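Long-range contacts in putative fimbrial subunit (Corynebacterium diphtheriae, PDB 4HSQ), which probably builds the shaft of an adhesive SpaD-type pilus as its major pilin, of which this chain holds the two domains D2 and D3: residues K49-Q54 and F105-K110; K8-A13 and Y21-K26; G165-L170 and K191-D196; Q172-A177 and P218-F223. All blocks are in the same frame, centred on the assembly; numbering follows the deposited sequence.

How the contacts relate
Contacts 1 and 2 belong to one antiparallel sheet of the N-terminal domain of this chain, where strands 20-28 and 100-109 are neighbours, so Tyr21 and Tyr23 pair directly with Val107 and Phe105. Contact 2 is largely buried and carries the isopeptide lysine; contact 1 is only partly buried, with an arginine pair and a lysine-aspartate pair at one end. Contacts 3 and 4 lie in the following, prealbumin-like domain and share strand 167-173. Contact 3 joins that strand to a short edge strand and has water-bridged charges outside, while contact 4 is the smallest interface and gains a disulfide. Nearest atoms of contacts 2 and 4 are about 5 Å apart.

Contact 1 (K49-Q54 and F105-K110); sequences KRLDFQ and FEVKRK
Leu51 and its antiparallel partner Arg109 make the close-packed side, with Leu51 CD2 resting 3.9 Å from Arg109 CB and 4.1 Å from Val107 CG2. Phe53, its CG anti to the backbone N (chi1 168°), crosses Phe105 at about a right angle. Phe105 CD1 meets the edge of the Phe53 ring, 3.9 Å from Phe53 CD1. Leu83 and Leu118 from the opposing strands cover this face. Strands 51-61 and 100-109 are adjacent in the five-stranded antiparallel sheet of the Sgo0707 N2-type domain, consistent with a CnaA-like pilin sandwich, and Asp52 and Lys108 form their hydrogen-bonded pair, with Asp52 N 2.9 Å from Lys108 O. Where strand 100-109 ends, the side chains of Arg50 and Arg109 run side by side, their guanidinium planes turned 64° apart and Arg50 NH1 3.4 Å from Arg109 NH2; both hydrogen-bond to Val112 O, which probably offsets their like charge, and Glu111 O holds Arg109 NE. The other face is looser. There Lys110, bent at chi3, passes across the Asp52 carboxylate, and its NZ forms a long salt bridge with Asp52 OD1, 3.8 Å, and a weak hydrogen bond to Lys49 O. A water accepts from Lys110 NZ at 3.0 Å and lies close to Leu51 O.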
loop_
_atom_site.group_PDB
_atom_site.type_symbol
_atom_site.label_atom_id
_atom_site.label_comp_id
_atom_site.label_asym_id
_atom_site.label_seq_id
_atom_site.Cartn_x
_atom_site.Cartn_y
_atom_site.Cartn_z
ATOM N N LYS A 49 -9.305 -6.081 5.447
ATOM C CA LYS A 49 -8.740 -7.271 6.090
ATOM C C LYS A 49 -7.291 -7.577 5.658
ATOM O O LYS A 49 -6.575 -8.239 6.396
ATOM C CB LYS A 49 -9.642 -8.492 5.861
ATOM C CG LYS A 49 -11.028 -8.397 6.551
ATOM C CD LYS A 49 -11.022 -8.324 8.096
ATOM C CE LYS A 49 -11.079 -9.675 8.772
ATOM N NZ LYS A 49 -11.054 -9.552 10.254
ATOM N N ARG A 50 -6.834 -7.028 4.526
ATOM C CA ARG A 50 -5.459 -7.213 4.057
ATOM C C ARG A 50 -4.499 -6.259 4.785
ATOM O O ARG A 50 -3.294 -6.335 4.593
ATOM C CB ARG A 50 -5.393 -6.999 2.526
ATOM C CG ARG A 50 -6.161 -8.104 1.780
ATOM C CD ARG A 50 -6.348 -7.731 0.315
ATOM N NE ARG A 50 -7.308 -6.623 0.184
ATOM C CZ ARG A 50 -7.710 -6.114 -0.973
ATOM N NH1 ARG A 50 -7.217 -6.576 -2.111
ATOM N NH2 ARG A 50 -8.565 -5.096 -0.998
ATOM N N LEU A 51 -5.024 -5.352 5.621
ATOM C CA LEU A 51 -4.127 -4.437 6.335
ATOM C C LEU A 51 -3.852 -4.914 7.712
ATOM O O LEU A 51 -4.743 -5.452 8.350
ATOM C CB LEU A 51 -4.736 -3.044 6.436
ATOM C CG LEU A 51 -4.992 -2.293 5.114
ATOM C CD1 LEU A 51 -5.706 -0.975 5.392
ATOM C CD2 LEU A 51 -3.673 -2.104 4.319
ATOM N N ASP A 52 -2.607 -4.683 8.184
ATOM C CA ASP A 52 -2.181 -4.875 9.564
ATOM C C ASP A 52 -1.949 -3.515 10.126
ATOM O O ASP A 52 -0.996 -2.830 9.695
ATOM C CB ASP A 52 -0.871 -5.685 9.667
ATOM C CG ASP A 52 -1.011 -7.170 9.443
ATOM O OD1 ASP A 52 -2.086 -7.728 9.781
ATOM O OD2 ASP A 52 -0.022 -7.793 9.008
ATOM N N PHE A 53 -2.788 -3.098 11.077
ATOM C CA PHE A 53 -2.595 -1.818 11.748
ATOM C C PHE A 53 -1.253 -1.853 12.502
ATOM O O PHE A 53 -0.956 -2.861 13.144
ATOM C CB PHE A 53 -3.771 -1.578 12.735
ATOM C CG PHE A 53 -3.544 -0.437 13.685
ATOM C CD1 PHE A 53 -3.644 0.882 13.252
ATOM C CD2 PHE A 53 -3.217 -0.674 15.017
ATOM C CE1 PHE A 53 -3.405 1.947 14.130
ATOM C CE2 PHE A 53 -3.011 0.389 15.904
ATOM C CZ PHE A 53 -3.107 1.695 15.454
ATOM N N GLN A 54 -0.453 -0.792 12.418
ATOM C CA GLN A 54 0.843 -0.686 13.100
ATOM C C GLN A 54 0.717 0.160 14.364
ATOM O O GLN A 54 0.906 -0.347 15.475
ATOM C CB GLN A 54 1.918 -0.069 12.177
ATOM C CG GLN A 54 2.113 -0.816 10.843
ATOM C CD GLN A 54 2.488 -2.259 11.042
ATOM O OE1 GLN A 54 1.737 -3.195 10.731
ATOM N NE2 GLN A 54 3.639 -2.467 11.570
ATOM N N PHE A 105 -2.293 7.505 11.114
ATOM C CA PHE A 105 -1.914 6.191 11.621
ATOM C C PHE A 105 -1.259 5.407 10.509
ATOM O O PHE A 105 -1.451 5.694 9.319
ATOM C CB PHE A 105 -3.098 5.433 12.248
ATOM C CG PHE A 105 -4.200 5.058 11.280
ATOM C CD1 PHE A 105 -4.229 3.801 10.690
ATOM C CD2 PHE A 105 -5.276 5.922 11.051
ATOM C CE1 PHE A 105 -5.247 3.460 9.792
ATOM C CE2 PHE A 105 -6.288 5.580 10.153
ATOM C CZ PHE A 105 -6.273 4.351 9.537
ATOM N N GLU A 106 -0.512 4.397 10.912
ATOM C CA GLU A 106 0.286 3.592 10.029
ATOM C C GLU A 106 -0.241 2.185 9.895
ATOM O O GLU A 106 -0.678 1.575 10.873
ATOM C CB GLU A 106 1.699 3.605 10.595
ATOM C CG GLU A 106 2.760 2.915 9.768
ATOM C CD GLU A 106 4.043 2.837 10.570
ATOM O OE1 GLU A 106 4.687 3.891 10.766
ATOM O OE2 GLU A 106 4.368 1.737 11.062
ATOM N N VAL A 107 -0.166 1.658 8.656
ATOM C CA VAL A 107 -0.580 0.296 8.296
ATOM C C VAL A 107 0.462 -0.344 7.398
ATOM O O VAL A 107 1.317 0.360 6.819
ATOM C CB VAL A 107 -1.983 0.297 7.575
ATOM C CG1 VAL A 107 -3.109 0.762 8.506
ATOM C CG2 VAL A 107 -1.966 1.115 6.275
ATOM N N LYS A 108 0.330 -1.657 7.194
ATOM C CA LYS A 108 1.084 -2.425 6.203
ATOM C C LYS A 108 0.094 -3.281 5.471
ATOM O O LYS A 108 -0.726 -3.934 6.116
ATOM C CB LYS A 108 2.188 -3.323 6.799
ATOM C CG LYS A 108 3.359 -2.522 7.398
ATOM C CD LYS A 108 4.408 -3.445 8.046
ATOM C CE LYS A 108 5.492 -2.597 8.701
ATOM N NZ LYS A 108 6.527 -3.431 9.387
ATOM N N ARG A 109 0.195 -3.326 4.145
ATOM C CA ARG A 109 -0.667 -4.213 3.363
ATOM C C ARG A 109 0.030 -5.568 3.301
ATOM O O ARG A 109 1.157 -5.643 2.818
ATOM C CB ARG A 109 -0.935 -3.636 1.974
ATOM C CG ARG A 109 -1.908 -4.490 1.177
ATOM C CD ARG A 109 -2.119 -3.837 -0.160
ATOM N NE ARG A 109 -2.971 -4.622 -1.041
ATOM C CZ ARG A 109 -3.623 -4.093 -2.067
ATOM N NH1 ARG A 109 -3.527 -2.798 -2.317
ATOM N NH2 ARG A 109 -4.399 -4.852 -2.833
ATOM N N LYS A 110 -0.624 -6.635 3.806
ATOM C CA LYS A 110 0.005 -7.959 3.919
ATOM C C LYS A 110 0.135 -8.679 2.606
ATOM O O LYS A 110 0.971 -9.578 2.472
ATOM C CB LYS A 110 -0.835 -8.899 4.833
ATOM C CG LYS A 110 -1.110 -8.425 6.220
ATOM C CD LYS A 110 -1.949 -9.479 6.949
ATOM C CE LYS A 110 -3.408 -9.115 6.986
ATOM N NZ LYS A 110 -4.206 -10.130 7.718
HETATM O O HOH W 1 -5.240 -7.876 9.392
#

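Contact 2 (K8-A13 and Y21-K26); sequences KTVKDA and YTYTIK
All four torsions of Lys8 are near trans (chi1 -176°), and this straight chain carries CE and NZ across the face of Tyr23, whose CG sits beside its own backbone N (chi1 -69°). Lys8 CE is 3.3 Å from Tyr23 CD1, and Lys8 NZ stands 3.9 Å from the ring centroid, only 12° off the normal. That nitrogen is no longer an amine, being joined to Asn120 CG in an isopeptide bond. It therefore meets the ring as an amide nitrogen, and it also hydrogen-bonds to Asp45 OD2. A Lys-Asn crosslink beside an acidic residue is the hallmark of self-crosslinked pilin domains. Val10 CG2 rests against both tyrosines at once, 3.4 Å from Tyr23 CE1 and 3.6 Å from Tyr21 CE1. Tyr21 OH donates to Tyr23 OH at 2.9 Å, fixing one ring against the other, and Asp12 CB lies over a face of Tyr21 in a CH-pi contact. On the opposite side of the sheet Thr9 and Thr24 point the same way, and a water touches both Thr9 OG1 and Thr24 O, donating to the latter. Thr9 N to Thr24 O, 2.8 Å, is one of four backbone bonds of this antiparallel hairpin. Strand 100-109 pairs with the far edge of strand 20-28, while strands 117-127 and 142-155 pack against the Tyr23 side.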
loop_
_atom_site.group_PDB
_atom_site.type_symbol
_atom_site.label_atom_id
_atom_site.label_comp_id
_atom_site.label_asym_id
_atom_site.label_seq_id
_atom_site.Cartn_x
_atom_site.Cartn_y
_atom_site.Cartn_z
ATOM N N LYS A 8 -10.412 12.022 4.348
ATOM C CA LYS A 8 -9.396 10.979 4.493
ATOM C C LYS A 8 -8.380 11.139 3.355
ATOM O O LYS A 8 -8.768 11.357 2.202
ATOM C CB LYS A 8 -10.019 9.575 4.487
ATOM C CG LYS A 8 -8.988 8.453 4.742
ATOM C CD LYS A 8 -9.656 7.095 5.019
ATOM C CE LYS A 8 -8.566 6.067 5.127
ATOM N NZ LYS A 8 -9.004 4.767 5.709
ATOM N N THR A 9 -7.091 10.955 3.679
ATOM C CA THR A 9 -6.017 10.975 2.702
ATOM C C THR A 9 -5.150 9.748 2.949
ATOM O O THR A 9 -5.175 9.170 4.033
ATOM C CB THR A 9 -5.193 12.284 2.755
ATOM O OG1 THR A 9 -4.725 12.468 4.082
ATOM C CG2 THR A 9 -5.994 13.528 2.297
ATOM N N VAL A 10 -4.381 9.364 1.944
ATOM C CA VAL A 10 -3.473 8.226 2.042
ATOM C C VAL A 10 -2.139 8.646 1.470
ATOM O O VAL A 10 -2.078 9.316 0.439
ATOM C CB VAL A 10 -4.007 6.939 1.357
ATOM C CG1 VAL A 10 -4.277 7.144 -0.149
ATOM C CG2 VAL A 10 -3.046 5.752 1.568
ATOM N N LYS A 11 -1.078 8.307 2.189
ATOM C CA LYS A 11 0.271 8.532 1.720
ATOM C C LYS A 11 0.891 7.157 1.555
ATOM O O LYS A 11 1.233 6.527 2.544
ATOM C CB LYS A 11 1.084 9.403 2.693
ATOM C CG LYS A 11 2.390 9.833 2.053
ATOM C CD LYS A 11 2.122 11.024 1.096
ATOM C CE LYS A 11 3.336 11.435 0.294
ATOM N NZ LYS A 11 3.874 10.308 -0.544
ATOM N N ASP A 12 0.960 6.674 0.314
ATOM C CA ASP A 12 1.424 5.319 0.018
ATOM C C ASP A 12 2.429 5.246 -1.142
ATOM O O ASP A 12 2.847 4.133 -1.475
ATOM C CB ASP A 12 0.200 4.437 -0.340
ATOM C CG ASP A 12 -0.639 4.923 -1.533
ATOM O OD1 ASP A 12 -0.066 5.492 -2.481
ATOM O OD2 ASP A 12 -1.856 4.710 -1.521
ATOM N N ALA A 13 2.791 6.382 -1.788
ATOM C CA ALA A 13 3.701 6.324 -2.959
ATOM C C ALA A 13 4.963 5.501 -2.682
ATOM O O ALA A 13 5.620 5.647 -1.639
ATOM C CB ALA A 13 4.086 7.716 -3.453
ATOM N N TYR A 21 2.736 2.397 5.474
ATOM C CA TYR A 21 2.224 3.621 4.840
ATOM C C TYR A 21 1.179 4.212 5.761
ATOM O O TYR A 21 0.839 3.585 6.761
ATOM C CB TYR A 21 1.748 3.423 3.400
ATOM C CG TYR A 21 0.467 2.644 3.208
ATOM C CD1 TYR A 21 -0.771 3.290 3.205
ATOM C CD2 TYR A 21 0.494 1.286 2.910
ATOM C CE1 TYR A 21 -1.950 2.592 2.957
ATOM C CE2 TYR A 21 -0.683 0.574 2.670
ATOM C CZ TYR A 21 -1.900 1.234 2.688
ATOM O OH TYR A 21 -3.076 0.561 2.465
ATOM N N THR A 22 0.718 5.421 5.469
ATOM C CA THR A 22 -0.176 6.076 6.397
ATOM C C THR A 22 -1.459 6.553 5.785
ATOM O O THR A 22 -1.553 6.777 4.573
ATOM C CB THR A 22 0.520 7.305 7.081
ATOM O OG1 THR A 22 0.918 8.266 6.101
ATOM C CG2 THR A 22 1.719 6.915 7.963
ATOM N N TYR A 23 -2.470 6.643 6.659
ATOM C CA TYR A 23 -3.743 7.284 6.410
ATOM C C TYR A 23 -3.837 8.485 7.291
ATOM O O TYR A 23 -3.389 8.429 8.442
ATOM C CB TYR A 23 -4.944 6.373 6.683
ATOM C CG TYR A 23 -5.055 5.240 5.693
ATOM C CD1 TYR A 23 -5.393 5.482 4.361
ATOM C CD2 TYR A 23 -4.911 3.918 6.102
ATOM C CE1 TYR A 23 -5.551 4.430 3.453
ATOM C CE2 TYR A 23 -5.040 2.862 5.196
ATOM C CZ TYR A 23 -5.376 3.125 3.882
ATOM O OH TYR A 23 -5.501 2.086 3.004
ATOM N N THR A 24 -4.515 9.528 6.813
ATOM C CA THR A 24 -4.779 10.689 7.657
ATOM C C THR A 24 -6.279 10.995 7.583
ATOM O O THR A 24 -6.857 10.991 6.490
ATOM C CB THR A 24 -3.901 11.916 7.290
ATOM O OG1 THR A 24 -2.537 11.604 7.617
ATOM C CG2 THR A 24 -4.317 13.184 8.085
ATOM N N ILE A 25 -6.889 11.241 8.744
ATOM C CA ILE A 25 -8.321 11.580 8.848
ATOM C C ILE A 25 -8.395 12.962 9.453
ATOM O O ILE A 25 -7.863 13.201 10.549
ATOM C CB ILE A 25 -9.143 10.531 9.646
ATOM C CG1 ILE A 25 -8.985 9.107 9.016
ATOM C CG2 ILE A 25 -10.647 10.948 9.709
ATOM C CD1 ILE A 25 -9.170 8.000 10.057
ATOM N N LYS A 26 -9.052 13.875 8.734
ATOM C CA LYS A 26 -9.217 15.268 9.171
ATOM C C LYS A 26 -10.697 15.586 9.258
ATOM O O LYS A 26 -11.496 15.183 8.389
ATOM C CB LYS A 26 -8.497 16.251 8.231
ATOM C CG LYS A 26 -6.969 16.120 8.310
ATOM C CD LYS A 26 -6.224 17.331 7.755
ATOM C CE LYS A 26 -4.733 17.077 7.600
ATOM N NZ LYS A 26 -4.010 16.989 8.909
HETATM O O HOH W 2 -7.027 13.892 5.556
#

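Contact 3 (G165-L170 and K191-D196); sequences GAEFEL and KWTTGD
Trp192 and Phe168 form a hydrogen-bonded antiparallel pair, with Phe168 N 2.9 Å from Trp192 O and Trp192 N 3.0 Å from Phe168 O. The indole reaches along strand 167-173 toward Leu170, presenting its edge to the Phe168 carbonyl, whose O lies near the ring plane, and CZ3 of Trp192 touches Leu170 CB at 3.8 Å. Toward Gly165 the backbone pairing continues, Thr194 N donating to Ala166 O, and a side chain joins it: Thr194 OG1, set between its own backbone N and carbonyl carbon (chi1 60°), accepts from Ala166 N at 3.0 Å and also bonds to Leu163 O. Gly165 N reaches Thr194 O in a straight bond of 179°, although the donor sits above the carbonyl plane. Strand 192-193 is thereby attached as an outer strand of the four-stranded antiparallel sheet in the prealbumin-like domain, a CnaB-type fold. On the face opposite Trp192, Glu167 and Thr193 lie side by side, CG of Glu167 3.4 Å from Thr193 OG1. The bend of Lys191 at chi3 sets NZ between two carboxylates without direct salt bridges; one water joins it to Glu167 OE1 and another to Glu169 OE2. In the next shell, Tyr171 OH binds the other oxygen of Glu169, Phe200 meets the Trp192 ring with planes about 20° apart, and Lys153 of strand 142-155 packs against Phe168 and Thr194.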
loop_
_atom_site.group_PDB
_atom_site.type_symbol
_atom_site.label_atom_id
_atom_site.label_comp_id
_atom_site.label_asym_id
_atom_site.label_seq_id
_atom_site.Cartn_x
_atom_site.Cartn_y
_atom_site.Cartn_z
ATOM N N GLY A 165 16.031 -21.908 -11.302
ATOM C CA GLY A 165 17.336 -21.423 -10.871
ATOM C C GLY A 165 17.772 -20.056 -11.334
ATOM O O GLY A 165 18.889 -19.645 -11.016
ATOM N N ALA A 166 16.935 -19.334 -12.094
ATOM C CA ALA A 166 17.340 -17.984 -12.511
ATOM C C ALA A 166 17.118 -17.059 -11.338
ATOM O O ALA A 166 16.066 -17.151 -10.690
ATOM C CB ALA A 166 16.543 -17.526 -13.734
ATOM N N GLU A 167 18.084 -16.160 -11.064
ATOM C CA GLU A 167 17.977 -15.247 -9.931
ATOM C C GLU A 167 17.813 -13.814 -10.383
ATOM O O GLU A 167 18.476 -13.366 -11.321
ATOM C CB GLU A 167 19.173 -15.379 -8.983
ATOM C CG GLU A 167 19.170 -16.705 -8.235
ATOM C CD GLU A 167 20.399 -17.020 -7.403
ATOM O OE1 GLU A 167 21.296 -16.155 -7.274
ATOM O OE2 GLU A 167 20.460 -18.150 -6.872
ATOM N N PHE A 168 16.911 -13.098 -9.696
ATOM C CA PHE A 168 16.577 -11.728 -10.035
ATOM C C PHE A 168 16.539 -10.800 -8.838
ATOM O O PHE A 168 16.093 -11.186 -7.754
ATOM C CB PHE A 168 15.183 -11.685 -10.693
ATOM C CG PHE A 168 15.116 -12.240 -12.103
ATOM C CD1 PHE A 168 15.176 -11.392 -13.205
ATOM C CD2 PHE A 168 14.964 -13.604 -12.324
ATOM C CE1 PHE A 168 15.071 -11.907 -14.512
ATOM C CE2 PHE A 168 14.883 -14.119 -13.624
ATOM C CZ PHE A 168 14.934 -13.268 -14.708
ATOM N N GLU A 169 16.874 -9.532 -9.104
ATOM C CA GLU A 169 16.670 -8.421 -8.182
ATOM C C GLU A 169 15.609 -7.493 -8.787
ATOM O O GLU A 169 15.382 -7.530 -9.997
ATOM C CB GLU A 169 17.970 -7.645 -7.960
ATOM C CG GLU A 169 18.981 -8.408 -7.134
ATOM C CD GLU A 169 20.275 -7.639 -7.018
ATOM O OE1 GLU A 169 20.610 -6.883 -7.963
ATOM O OE2 GLU A 169 20.960 -7.804 -5.985
ATOM N N LEU A 170 15.047 -6.601 -7.960
ATOM C CA LEU A 170 14.044 -5.648 -8.393
ATOM C C LEU A 170 14.490 -4.248 -8.084
ATOM O O LEU A 170 14.989 -3.969 -6.979
ATOM C CB LEU A 170 12.736 -5.931 -7.633
ATOM C CG LEU A 170 11.555 -5.036 -8.004
ATOM C CD1 LEU A 170 10.997 -5.425 -9.377
ATOM C CD2 LEU A 170 10.479 -5.149 -6.955
ATOM N N LYS A 191 15.868 -10.812 -3.330
ATOM C CA LYS A 191 16.318 -11.629 -4.450
ATOM C C LYS A 191 15.357 -12.780 -4.567
ATOM O O LYS A 191 15.011 -13.384 -3.547
ATOM C CB LYS A 191 17.769 -12.114 -4.279
ATOM C CG LYS A 191 18.307 -12.808 -5.536
ATOM C CD LYS A 191 19.807 -13.023 -5.423
ATOM C CE LYS A 191 20.589 -11.776 -5.742
ATOM N NZ LYS A 191 22.054 -12.053 -5.808
ATOM N N TRP A 192 14.917 -13.078 -5.804
ATOM C CA TRP A 192 13.952 -14.145 -6.096
ATOM C C TRP A 192 14.544 -15.146 -7.074
ATOM O O TRP A 192 15.367 -14.770 -7.901
ATOM C CB TRP A 192 12.653 -13.568 -6.678
ATOM C CG TRP A 192 11.918 -12.678 -5.725
ATOM C CD1 TRP A 192 10.879 -13.026 -4.914
ATOM C CD2 TRP A 192 12.211 -11.299 -5.441
ATOM N NE1 TRP A 192 10.510 -11.954 -4.135
ATOM C CE2 TRP A 192 11.304 -10.875 -4.447
ATOM C CE3 TRP A 192 13.131 -10.368 -5.965
ATOM C CZ2 TRP A 192 11.271 -9.554 -3.971
ATOM C CZ3 TRP A 192 13.118 -9.060 -5.474
ATOM C CH2 TRP A 192 12.225 -8.679 -4.459
ATOM N N THR A 193 14.161 -16.427 -6.934
ATOM C CA THR A 193 14.673 -17.502 -7.799
ATOM C C THR A 193 13.514 -18.210 -8.482
ATOM O O THR A 193 12.508 -18.459 -7.839
ATOM C CB THR A 193 15.540 -18.492 -6.987
ATOM O OG1 THR A 193 16.540 -17.736 -6.305
ATOM C CG2 THR A 193 16.264 -19.512 -7.884
ATOM N N THR A 194 13.650 -18.541 -9.780
ATOM C CA THR A 194 12.581 -19.272 -10.452
ATOM C C THR A 194 12.575 -20.728 -9.908
ATOM O O THR A 194 13.643 -21.302 -9.657
ATOM C CB THR A 194 12.697 -19.190 -11.970
ATOM O OG1 THR A 194 13.943 -19.757 -12.396
ATOM C CG2 THR A 194 12.543 -17.742 -12.486
ATOM N N GLY A 195 11.381 -21.233 -9.632
ATOM C CA GLY A 195 11.179 -22.583 -9.104
ATOM C C GLY A 195 11.109 -23.633 -10.197
ATOM O O GLY A 195 11.519 -23.371 -11.331
ATOM N N ASP A 196 10.552 -24.826 -9.876
ATOM C CA ASP A 196 10.481 -25.962 -10.815
ATOM C C ASP A 196 9.643 -25.659 -12.070
ATOM O O ASP A 196 9.941 -26.199 -13.139
ATOM C CB ASP A 196 9.941 -27.227 -10.113
ATOM C CG ASP A 196 10.823 -27.739 -8.973
ATOM O OD1 ASP A 196 12.038 -27.939 -9.201
ATOM O OD2 ASP A 196 10.285 -27.989 -7.871
HETATM O O HOH W 3 22.257 -13.762 -7.963
HETATM O O HOH W 4 23.132 -9.570 -6.110
#

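Contact 4 (Q172-A177 and P218-F223); sequences QCTSAA and PATKKF
The ring of Phe223 is met obliquely by Gln172, whose CG comes within 4.4 Å of CE1 of Phe223; Leu184 touches both side chains and Asn16 also packs on the phenyl group. The peptide planes of the neighbouring pair are approached in two ways. Lys222 N lies nearly on the axis of the Cys173 carbonyl, 3.0 Å from its O, with a C=O...N angle of 174°, although its N-H bond is bent, whereas Cys173 N sits well above the plane of the Lys222 carbonyl, 47° out of it, in a bond of similar length. Cys173 carries its SG between the backbone N and the carbonyl carbon (chi1 63°), which lays the sulfur 3.5 Å from Phe223 C, on the same sheet face as Lys222, and lets it form the disulfide with Cys224. Lys222 bends at chi4, and its NZ is salt-bridged to Glu243. At the exposed end the strands part: Thr174 and Thr220 no longer pair by N-H bonds, and a CA-H...O contact joins Thr174 CA to Thr220 O at 3.3 Å. The chain turns a corner there, and Ser175 OG accepts from Ala177 N in an ST turn. Lys221 NZ is salt-bridged to Asp14 and Glu211. Strands 167-173 and 222-229, paired antiparallel here and tied by the disulfide, are the two central strands of a four-stranded sheet in the prealbumin-like, CnaB-type domain.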
loop_
_atom_site.group_PDB
_atom_site.type_symbol
_atom_site.label_atom_id
_atom_site.label_comp_id
_atom_site.label_asym_id
_atom_site.label_seq_id
_atom_site.Cartn_x
_atom_site.Cartn_y
_atom_site.Cartn_z
ATOM N N GLN A 172 13.485 0.177 -8.819
ATOM C CA GLN A 172 12.700 1.259 -9.389
ATOM C C GLN A 172 13.558 1.732 -10.557
ATOM O O GLN A 172 14.783 1.672 -10.456
ATOM C CB GLN A 172 12.464 2.393 -8.380
ATOM C CG GLN A 172 11.566 2.019 -7.202
ATOM C CD GLN A 172 11.530 3.060 -6.108
ATOM O OE1 GLN A 172 12.069 4.166 -6.209
ATOM N NE2 GLN A 172 10.887 2.719 -5.024
ATOM N N CYS A 173 12.969 2.172 -11.669
ATOM C CA CYS A 173 13.802 2.656 -12.772
ATOM C C CYS A 173 13.034 3.651 -13.607
ATOM O O CYS A 173 11.809 3.628 -13.596
ATOM C CB CYS A 173 14.298 1.489 -13.640
ATOM S SG CYS A 173 12.981 0.549 -14.470
ATOM N N THR A 174 13.736 4.475 -14.386
ATOM C CA THR A 174 13.004 5.319 -15.343
ATOM C C THR A 174 12.966 4.541 -16.656
ATOM O O THR A 174 12.019 4.680 -17.416
ATOM C CB THR A 174 13.543 6.749 -15.472
ATOM O OG1 THR A 174 14.953 6.717 -15.599
ATOM C CG2 THR A 174 13.139 7.629 -14.292
ATOM N N SER A 175 13.972 3.656 -16.884
ATOM C CA SER A 175 14.064 2.772 -18.057
ATOM C C SER A 175 14.990 1.602 -17.729
ATOM O O SER A 175 15.733 1.667 -16.742
ATOM C CB SER A 175 14.579 3.531 -19.282
ATOM O OG SER A 175 15.998 3.579 -19.333
ATOM N N ALA A 176 14.996 0.572 -18.570
ATOM C CA ALA A 176 15.883 -0.576 -18.391
ATOM C C ALA A 176 17.368 -0.170 -18.496
ATOM O O ALA A 176 18.219 -0.927 -18.042
ATOM C CB ALA A 176 15.565 -1.648 -19.429
ATOM N N ALA A 177 17.677 1.014 -19.089
ATOM C CA ALA A 177 19.068 1.482 -19.243
ATOM C C ALA A 177 19.533 2.360 -18.068
ATOM O O ALA A 177 20.721 2.685 -18.005
ATOM C CB ALA A 177 19.202 2.275 -20.540
ATOM N N PRO A 218 1.600 12.452 -15.307
ATOM C CA PRO A 218 2.420 11.724 -16.303
ATOM C C PRO A 218 3.907 11.803 -15.934
ATOM O O PRO A 218 4.437 12.892 -15.670
ATOM C CB PRO A 218 2.095 12.436 -17.628
ATOM C CG PRO A 218 0.729 12.996 -17.407
ATOM C CD PRO A 218 0.730 13.450 -15.967
ATOM N N ALA A 219 4.523 10.618 -15.772
ATOM C CA ALA A 219 5.927 10.430 -15.376
ATOM C C ALA A 219 6.435 9.079 -15.891
ATOM O O ALA A 219 5.626 8.214 -16.234
ATOM C CB ALA A 219 6.058 10.508 -13.856
ATOM N N THR A 220 7.764 8.901 -15.955
ATOM C CA THR A 220 8.362 7.668 -16.482
ATOM C C THR A 220 8.764 6.701 -15.325
ATOM O O THR A 220 9.834 6.098 -15.365
ATOM C CB THR A 220 9.531 8.006 -17.436
ATOM O OG1 THR A 220 10.431 8.898 -16.781
ATOM C CG2 THR A 220 9.060 8.633 -18.747
ATOM N N LYS A 221 7.880 6.523 -14.345
ATOM C CA LYS A 221 8.070 5.626 -13.192
ATOM C C LYS A 221 7.791 4.159 -13.595
ATOM O O LYS A 221 6.702 3.845 -14.061
ATOM C CB LYS A 221 7.146 6.068 -12.051
ATOM C CG LYS A 221 7.222 5.222 -10.795
ATOM C CD LYS A 221 7.414 6.095 -9.565
ATOM C CE LYS A 221 6.153 6.272 -8.758
ATOM N NZ LYS A 221 6.406 7.026 -7.491
ATOM N N LYS A 222 8.799 3.273 -13.446
ATOM C CA LYS A 222 8.655 1.846 -13.772
ATOM C C LYS A 222 9.373 0.986 -12.739
ATOM O O LYS A 222 10.061 1.508 -11.860
ATOM C CB LYS A 222 9.258 1.539 -15.150
ATOM C CG LYS A 222 8.470 2.076 -16.325
ATOM C CD LYS A 222 9.337 2.157 -17.542
ATOM C CE LYS A 222 8.462 2.279 -18.750
ATOM N NZ LYS A 222 8.257 0.957 -19.391
ATOM N N PHE A 223 9.213 -0.328 -12.865
ATOM C CA PHE A 223 10.005 -1.300 -12.123
ATOM C C PHE A 223 10.917 -1.954 -13.137
ATOM O O PHE A 223 10.574 -2.010 -14.314
ATOM C CB PHE A 223 9.138 -2.342 -11.387
ATOM C CG PHE A 223 8.488 -1.802 -10.142
ATOM C CD1 PHE A 223 9.225 -1.616 -8.975
ATOM C CD2 PHE A 223 7.124 -1.534 -10.113
ATOM C CE1 PHE A 223 8.620 -1.135 -7.819
ATOM C CE2 PHE A 223 6.523 -1.064 -8.952
ATOM C CZ PHE A 223 7.274 -0.845 -7.824
#